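Local coordinates for putative uncharacterized protein PH0242 (Pyrococcus horikoshii, PDB 3VU1) that is an archaeal oligosaccharyltransferase of the AglB type, modelled as its C-terminal globular domain with a bound calcium ion, at residues Y102-K110 with N406-P415. Sequence-based numbering, arbitrary orientation.
Sequences YLGGAITRK and NEDYDASFEP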
loop_
_atom_site.group_PDB
_atom_site.type_symbol
_atom_site.label_atom_id
_atom_site.label_comp_id
_atom_site.label_asym_id
_atom_site.label_seq_id
_atom_site.Cartn_x
_atom_site.Cartn_y
_atom_site.Cartn_z
ATOM N N TYR A 102 10.751 -13.290 3.584
ATOM C CA TYR A 102 11.939 -13.174 4.433
ATOM C C TYR A 102 12.239 -11.723 4.711
ATOM O O TYR A 102 12.274 -11.316 5.875
ATOM C CB TYR A 102 13.165 -13.888 3.853
ATOM C CG TYR A 102 14.378 -13.836 4.769
ATOM C CD1 TYR A 102 14.298 -14.279 6.084
ATOM C CD2 TYR A 102 15.605 -13.352 4.315
ATOM C CE1 TYR A 102 15.388 -14.241 6.914
ATOM C CE2 TYR A 102 16.706 -13.310 5.143
ATOM C CZ TYR A 102 16.590 -13.756 6.446
ATOM O OH TYR A 102 17.685 -13.731 7.294
ATOM N N LEU A 103 12.401 -10.943 3.652
ATOM C CA LEU A 103 12.768 -9.555 3.799
ATOM C C LEU A 103 11.740 -8.728 4.553
ATOM O O LEU A 103 12.096 -7.682 5.079
ATOM C CB LEU A 103 13.069 -8.929 2.453
ATOM C CG LEU A 103 14.288 -9.449 1.675
ATOM C CD1 LEU A 103 14.240 -8.925 0.250
ATOM C CD2 LEU A 103 15.598 -9.052 2.353
ATOM N N GLY A 104 10.494 -9.205 4.640
ATOM C CA GLY A 104 9.412 -8.484 5.333
ATOM C C GLY A 104 9.159 -9.001 6.740
ATOM O O GLY A 104 8.255 -8.520 7.444
ATOM N N GLY A 105 9.943 -9.994 7.157
ATOM C CA GLY A 105 9.877 -10.483 8.529
ATOM C C GLY A 105 8.746 -11.460 8.784
ATOM O O GLY A 105 8.443 -11.763 9.933
ATOM N N ALA A 106 8.146 -11.989 7.712
ATOM C CA ALA A 106 7.064 -12.991 7.808
ATOM C C ALA A 106 7.540 -14.407 8.143
ATOM O O ALA A 106 6.785 -15.205 8.678
ATOM C CB ALA A 106 6.258 -13.013 6.509
ATOM N N ILE A 107 8.770 -14.729 7.761
ATOM C CA ILE A 107 9.315 -16.069 7.900
ATOM C C ILE A 107 10.773 -16.027 8.387
ATOM O O ILE A 107 11.458 -15.012 8.292
ATOM C CB ILE A 107 9.265 -16.864 6.575
ATOM C CG1 ILE A 107 10.063 -16.176 5.463
ATOM C CG2 ILE A 107 7.837 -17.111 6.119
ATOM C CD1 ILE A 107 10.284 -17.092 4.275
ATOM N N THR A 108 11.245 -17.147 8.909
ATOM C CA THR A 108 12.618 -17.237 9.350
ATOM C C THR A 108 13.554 -17.524 8.170
ATOM O O THR A 108 13.103 -17.901 7.069
ATOM C CB THR A 108 12.792 -18.328 10.431
ATOM O OG1 THR A 108 12.719 -19.635 9.841
ATOM C CG2 THR A 108 11.740 -18.167 11.511
ATOM N N ARG A 109 14.851 -17.355 8.420
ATOM C CA ARG A 109 15.882 -17.664 7.445
ATOM C C ARG A 109 15.780 -19.108 6.986
ATOM O O ARG A 109 15.912 -19.395 5.792
ATOM C CB ARG A 109 17.260 -17.400 8.030
ATOM C CG ARG A 109 18.379 -17.510 7.020
ATOM C CD ARG A 109 19.495 -16.557 7.369
ATOM N NE ARG A 109 20.752 -17.079 6.871
ATOM C CZ ARG A 109 21.880 -17.074 7.564
ATOM N NH1 ARG A 109 22.976 -17.590 7.039
ATOM N NH2 ARG A 109 21.904 -16.572 8.793
ATOM N N LYS A 110 15.527 -19.998 7.944
ATOM C CA LYS A 110 15.380 -21.424 7.675
ATOM C C LYS A 110 14.237 -21.670 6.710
ATOM O O LYS A 110 14.399 -22.390 5.715
ATOM C CB LYS A 110 15.131 -22.200 8.959
ATOM C CG LYS A 110 14.857 -23.659 8.708
ATOM C CD LYS A 110 14.910 -24.474 9.986
ATOM C CE LYS A 110 14.529 -25.907 9.658
ATOM N NZ LYS A 110 14.322 -26.720 10.879
ATOM N N ASN A 406 22.156 -13.079 15.169
ATOM C CA ASN A 406 21.862 -12.720 13.787
ATOM C C ASN A 406 22.223 -13.767 12.747
ATOM O O ASN A 406 21.865 -13.615 11.586
ATOM C CB ASN A 406 22.525 -11.398 13.438
ATOM C CG ASN A 406 21.903 -10.242 14.174
ATOM O OD1 ASN A 406 21.070 -10.421 15.071
ATOM N ND2 ASN A 406 22.300 -9.051 13.812
ATOM N N GLU A 407 22.904 -14.828 13.163
ATOM C CA GLU A 407 23.392 -15.845 12.230
ATOM C C GLU A 407 22.625 -17.159 12.382
ATOM O O GLU A 407 22.686 -18.036 11.515
ATOM C CB GLU A 407 24.903 -16.038 12.374
ATOM C CG GLU A 407 25.682 -14.730 12.261
ATOM C CD GLU A 407 27.112 -14.910 11.767
ATOM O OE1 GLU A 407 27.951 -14.013 12.009
ATOM O OE2 GLU A 407 27.409 -15.943 11.126
ATOM N N ASP A 408 21.880 -17.260 13.477
ATOM C CA ASP A 408 20.995 -18.382 13.759
ATOM C C ASP A 408 19.845 -18.440 12.686
ATOM O O ASP A 408 19.174 -17.438 12.413
ATOM C CB ASP A 408 20.510 -18.228 15.225
ATOM C CG ASP A 408 19.551 -19.316 15.684
ATOM O OD1 ASP A 408 19.076 -20.122 14.870
ATOM O OD2 ASP A 408 19.232 -19.357 16.889
ATOM N N TYR A 409 19.649 -19.610 12.074
ATOM C CA TYR A 409 18.625 -19.811 11.034
ATOM C C TYR A 409 17.186 -19.741 11.516
ATOM O O TYR A 409 16.250 -19.601 10.699
ATOM C CB TYR A 409 18.855 -21.123 10.277
ATOM C CG TYR A 409 20.004 -21.015 9.308
ATOM C CD1 TYR A 409 21.320 -20.961 9.768
ATOM C CD2 TYR A 409 19.779 -20.923 7.934
ATOM C CE1 TYR A 409 22.376 -20.829 8.896
ATOM C CE2 TYR A 409 20.835 -20.800 7.049
ATOM C CZ TYR A 409 22.125 -20.753 7.542
ATOM O OH TYR A 409 23.181 -20.624 6.687
ATOM N N ASP A 410 16.987 -19.823 12.828
ATOM C CA ASP A 410 15.626 -19.731 13.338
ATOM C C ASP A 410 15.242 -18.279 13.520
ATOM O O ASP A 410 14.164 -17.972 14.003
ATOM C CB ASP A 410 15.445 -20.524 14.634
ATOM C CG ASP A 410 15.536 -22.034 14.420
ATOM O OD1 ASP A 410 14.849 -22.582 13.516
ATOM O OD2 ASP A 410 16.307 -22.677 15.171
ATOM N N ALA A 411 16.142 -17.386 13.136
ATOM C CA ALA A 411 15.907 -15.958 13.273
ATOM C C ALA A 411 14.967 -15.463 12.180
ATOM O O ALA A 411 15.061 -15.892 11.031
ATOM C CB ALA A 411 17.228 -15.204 13.204
ATOM N N SER A 412 14.056 -14.574 12.543
ATOM C CA SER A 412 13.430 -13.730 11.547
ATOM C C SER A 412 13.863 -12.297 11.871
ATOM O O SER A 412 14.351 -12.028 12.974
ATOM C CB SER A 412 11.915 -13.908 11.544
ATOM O OG SER A 412 11.382 -13.402 12.738
ATOM N N PHE A 413 13.729 -11.394 10.908
ATOM C CA PHE A 413 14.101 -9.998 11.120
ATOM C C PHE A 413 12.928 -9.057 10.822
ATOM O O PHE A 413 12.386 -9.059 9.720
ATOM C CB PHE A 413 15.313 -9.659 10.256
ATOM C CG PHE A 413 16.517 -10.487 10.567
ATOM C CD1 PHE A 413 17.429 -10.077 11.549
ATOM C CD2 PHE A 413 16.739 -11.703 9.903
ATOM C CE1 PHE A 413 18.556 -10.853 11.843
ATOM C CE2 PHE A 413 17.852 -12.487 10.205
ATOM C CZ PHE A 413 18.771 -12.057 11.172
ATOM N N GLU A 414 12.520 -8.258 11.799
ATOM C CA GLU A 414 11.350 -7.418 11.603
ATOM C C GLU A 414 11.756 -6.026 11.141
ATOM O O GLU A 414 12.525 -5.371 11.822
ATOM C CB GLU A 414 10.565 -7.331 12.893
ATOM C CG GLU A 414 9.117 -6.935 12.695
ATOM C CD GLU A 414 8.240 -7.676 13.676
ATOM O OE1 GLU A 414 7.767 -7.038 14.658
ATOM O OE2 GLU A 414 8.064 -8.907 13.477
ATOM N N PRO A 415 11.278 -5.585 9.957
ATOM C CA PRO A 415 11.680 -4.236 9.492
ATOM C C PRO A 415 10.955 -3.093 10.171
ATOM O O PRO A 415 9.812 -3.237 10.510
ATOM C CB PRO A 415 11.348 -4.248 7.997
ATOM C CG PRO A 415 10.506 -5.438 7.787
ATOM C CD PRO A 415 10.803 -6.433 8.848
HETATM O O HOH W 1 12.598 -12.423 8.258
HETATM O O HOH W 2 13.724 -8.529 7.450
#
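Glu407 meets the tip of Arg109 through its backbone carbonyl, with Glu407 O 3.2 Å from Arg109 NH2. Next comes Asp408, whose OD1 accepts from the backbone N of Asp410 in an Asx turn and whose O takes Ala411 N to close a type I turn. That turn places one face of the Tyr409 ring against the Arg109 guanidinium: a cation-pi contact, with Arg109 CZ 4.0 Å from the centroid of the Tyr409 ring and the two planes tilted by 32°. Arg109 gets there because CG leaves anti to the backbone N (chi1 -172°) and the chain then bends at chi2, which brings NE and NH1 near that ring as well. Lys110 N donates to Tyr409 O at 2.9 Å. Asp410 runs beside Lys110, and Asp410 O lies 3.5 Å from Thr108 CG2.

Ala411 O accepts a hydrogen bond from Arg109 N at 3.0 Å. The carbonyls of Tyr409 and Ala411 thus take the two amides at the start of helix 109-113, for which Thr108 is the N-cap. This ties the start of the helix to the loop leading into strand 412-431, in the Peripheral 2 family region; that strand pairs antiparallel with strand 385-401.

Ser412 sets CB against Ile107 O, while its OG turns to Lys401 O. Phe413 turns a ring edge to Tyr102, with Phe413 CE2 3.2 Å from Tyr102 OH, the two side chains running alongside each other. Phe413 N reaches a water that donates to Tyr102 O and Ile107 O, and Phe413 O lies against Gly105 CA, the positive-phi residue of the Schellman motif ending helix 97-103. Pro415 then lays CD and CG against Gly104 O, which also accepts from Arg70 NE.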